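Local coordinates for protein tryptase inhibitor (Rhipicephalus appendiculatus, PDB 2UUY) that probably inhibits serine endopeptidases such as tryptase, acting here through a small disulfide-rich domain of the Kunitz, tick anticoagulant peptide-like family, at residues S8-G13 with Y23-C28. Residues are numbered along the deposited sequence; the frame is centred on the assembly and turned at random.
Sequences SEPVKG and YCMGNC
P10 sits on the ring of Y23, and the methyl end of M25 meets the backbone of S8 and E9. This joins the extended N-terminal loop to the two-stranded antiparallel hairpin of a Kunitz-type, TAP-like domain. No hydrogen bond links the two segments; the contact is mainly apolar packing. Y23 lies on strand 19-25. Its CG is anti to the carbonyl carbon (chi1 -76°), and the ring extends along P10. P10 CG stands 3.5 Å from the centroid of the Y23 ring, only 9° off the ring normal. This is a face-on CH-pi contact. P10 CB lies 3.8 Å from Y23 CZ, so the proline covers the ring from its centre toward the hydroxyl end. Y32 of the partner strand meets the Y23 ring nearly at right angles, and Y32 OH is hydrogen-bonded to E9 OE2. M25 is the buried member of the contact. It is modelled in two conformers, and its geometry here holds for one of them. Bends at chi2 (-51°) and chi3 fold its chain. The sulfur faces the CD edge of the proline ring, M25 SD to P10 CD 4.0 Å. The methyl M25 CE lies 3.9 Å from E9 CA and also approaches the carbonyl oxygen of S8. V3 and W7 also touch M25. Beyond M25 the strand reverses in a type II' turn, with G26 at positive phi. Disulfides tie C24 to C50 and C28 to C1, the start of the chain. M25 N donates to C28 O at 2.8 Å, pairing the strand ends that flank the turn.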
ATOM      1  N   SER B   8      12.163  23.428  -6.995  1.00  8.89           N
ATOM      2  CA  SER B   8      11.452  22.326  -7.621  0.50 10.13           C
ATOM      3  C   SER B   8      11.897  21.030  -6.978  1.00 11.70           C
ATOM      4  O   SER B   8      13.038  20.633  -7.141  1.00 14.24           O
ATOM      5  CB  SER B   8      11.790  22.252  -9.108  0.50 10.36           C
ATOM      6  OG  SER B   8      11.054  21.215  -9.730  0.50 10.92           O
ATOM      7  N   GLU B   9      11.010  20.402  -6.252  1.00 12.18           N
ATOM      8  CA  GLU B   9      11.290  19.129  -5.593  1.00 12.24           C
ATOM      9  C   GLU B   9      10.768  17.993  -6.457  1.00 11.96           C
ATOM     10  O   GLU B   9      10.084  18.201  -7.453  1.00 11.05           O
ATOM     11  CB  GLU B   9      10.675  19.138  -4.206  1.00 13.09           C
ATOM     12  CG  GLU B   9      11.350  20.174  -3.350  1.00 14.92           C
ATOM     13  CD  GLU B   9      10.808  20.190  -1.944  1.00 18.12           C
ATOM     14  OE1 GLU B   9      10.011  21.097  -1.627  1.00 22.61           O
ATOM     15  OE2 GLU B   9      11.148  19.304  -1.154  1.00 20.41           O
ATOM     16  N   PRO B  10      11.092  16.757  -6.091  1.00 11.47           N
ATOM     17  CA  PRO B  10      10.663  15.692  -6.911  1.00 13.29           C
ATOM     18  C   PRO B  10       9.143  15.589  -7.051  1.00 11.14           C
ATOM     19  O   PRO B  10       8.411  15.899  -6.117  1.00 10.53           O
ATOM     20  CB  PRO B  10      11.145  14.415  -6.151  1.00 14.90           C
ATOM     21  CG  PRO B  10      12.303  14.922  -5.402  1.00 13.41           C
ATOM     22  CD  PRO B  10      11.897  16.260  -4.966  1.00 12.26           C
ATOM     23  N   VAL B  11       8.663  15.197  -8.209  1.00 11.62           N
ATOM     24  CA  VAL B  11       7.241  15.016  -8.428  1.00 11.40           C
ATOM     25  C   VAL B  11       6.781  13.850  -7.560  1.00 10.21           C
ATOM     26  O   VAL B  11       7.387  12.764  -7.566  1.00 11.44           O
ATOM     27  CB  VAL B  11       6.916  14.764  -9.908  1.00 12.39           C
ATOM     28  CG1 VAL B  11       5.462  14.316 -10.090  1.00 12.29           C
ATOM     29  CG2 VAL B  11       7.163  16.022 -10.735  1.00 14.30           C
ATOM     30  N   LYS B  12       5.740  14.083  -6.774  1.00 10.35           N
ATOM     31  CA  LYS B  12       5.158  13.016  -5.964  1.00 11.38           C
ATOM     32  C   LYS B  12       4.444  12.004  -6.846  1.00 10.62           C
ATOM     33  O   LYS B  12       3.618  12.347  -7.692  1.00 11.97           O
ATOM     34  CB  LYS B  12       4.164  13.597  -4.984  1.00 11.93           C
ATOM     35  CG  LYS B  12       4.828  14.429  -3.936  1.00 13.53           C
ATOM     36  CD  LYS B  12       3.870  15.238  -3.055  1.00 15.98           C
ATOM     37  CE  LYS B  12       4.640  16.088  -2.037  1.00 19.83           C
ATOM     38  NZ  LYS B  12       3.781  16.612  -0.940  1.00 25.63           N
ATOM     39  N   GLY B  13       4.741  10.735  -6.653  1.00 10.91           N
ATOM     40  CA  GLY B  13       4.029   9.692  -7.349  1.00 10.99           C
ATOM     41  C   GLY B  13       2.628   9.542  -6.817  1.00  9.02           C
ATOM     42  O   GLY B  13       2.348   9.844  -5.613  1.00 10.95           O
ATOM     43  N   TYR B  23      17.472  12.466  -2.963  1.00  8.43           N
ATOM     44  CA  TYR B  23      17.556  13.280  -4.169  1.00  8.41           C
ATOM     45  C   TYR B  23      18.457  14.474  -3.916  1.00  9.40           C
ATOM     46  O   TYR B  23      18.418  15.107  -2.865  1.00  9.01           O
ATOM     47  CB  TYR B  23      16.176  13.816  -4.547  1.00  9.10           C
ATOM     48  CG  TYR B  23      15.204  12.874  -5.191  1.00  8.67           C
ATOM     49  CD1 TYR B  23      14.972  12.945  -6.539  1.00  9.86           C
ATOM     50  CD2 TYR B  23      14.433  12.001  -4.433  1.00  9.02           C
ATOM     51  CE1 TYR B  23      14.023  12.167  -7.145  1.00 10.97           C
ATOM     52  CE2 TYR B  23      13.463  11.218  -5.033  1.00  8.97           C
ATOM     53  CZ  TYR B  23      13.271  11.295  -6.372  1.00  9.40           C
ATOM     54  OH  TYR B  23      12.273  10.527  -6.939  1.00 10.96           O
ATOM     55  N   CYS B  24      19.236  14.802  -4.921  1.00  9.16           N
ATOM     56  CA  CYS B  24      20.054  15.993  -4.880  1.00  9.27           C
ATOM     57  C   CYS B  24      19.226  17.235  -5.117  1.00  9.54           C
ATOM     58  O   CYS B  24      18.623  17.387  -6.204  1.00 11.28           O
ATOM     59  CB  CYS B  24      21.112  15.885  -5.975  1.00  9.46           C
ATOM     60  SG  CYS B  24      22.200  17.321  -6.050  1.00 10.73           S
ATOM     61  N   MET B  25      19.169  18.092  -4.104  1.00 10.28           N
ATOM     62  CA  MET B  25      18.415  19.338  -4.152  0.50 11.56           C
ATOM     63  C   MET B  25      19.414  20.481  -4.060  1.00 11.80           C
ATOM     64  O   MET B  25      19.748  20.938  -2.982  1.00 14.10           O
ATOM     65  CB  MET B  25      17.413  19.414  -2.990  0.50 12.56           C
ATOM     66  CG  MET B  25      16.468  18.225  -2.845  0.50 15.06           C
ATOM     67  SD  MET B  25      15.564  17.729  -4.327  0.50 20.56           S
ATOM     68  CE  MET B  25      15.152  19.256  -5.129  0.50 19.94           C
ATOM     69  N   GLY B  26      19.926  20.917  -5.194  1.00 11.79           N
ATOM     70  CA  GLY B  26      20.919  21.989  -5.227  1.00 11.92           C
ATOM     71  C   GLY B  26      22.274  21.471  -4.774  1.00 11.76           C
ATOM     72  O   GLY B  26      22.913  20.699  -5.485  1.00 13.26           O
ATOM     73  N   ASN B  27      22.675  21.839  -3.575  1.00 11.99           N
ATOM     74  CA  ASN B  27      23.998  21.513  -3.057  1.00 11.95           C
ATOM     75  C   ASN B  27      24.071  20.207  -2.326  1.00 13.04           C
ATOM     76  O   ASN B  27      25.167  19.702  -2.105  1.00 15.39           O
ATOM     77  CB  ASN B  27      24.437  22.572  -2.066  1.00 12.14           C
ATOM     78  CG  ASN B  27      24.773  23.877  -2.699  1.00 11.91           C
ATOM     79  OD1 ASN B  27      24.895  24.000  -3.904  1.00 13.10           O
ATOM     80  ND2 ASN B  27      24.965  24.874  -1.854  1.00 16.06           N
ATOM     81  N   CYS B  28      22.930  19.678  -1.891  1.00 13.22           N
ATOM     82  CA  CYS B  28      22.892  18.567  -0.956  1.00 14.50           C
ATOM     83  C   CYS B  28      21.743  17.623  -1.211  1.00 11.93           C
ATOM     84  O   CYS B  28      20.755  18.000  -1.848  1.00 11.79           O
ATOM     85  CB  CYS B  28      22.781  19.104   0.481  1.00 17.25           C
ATOM     86  SG  CYS B  28      21.379  20.299   0.800  1.00 22.99           S
TER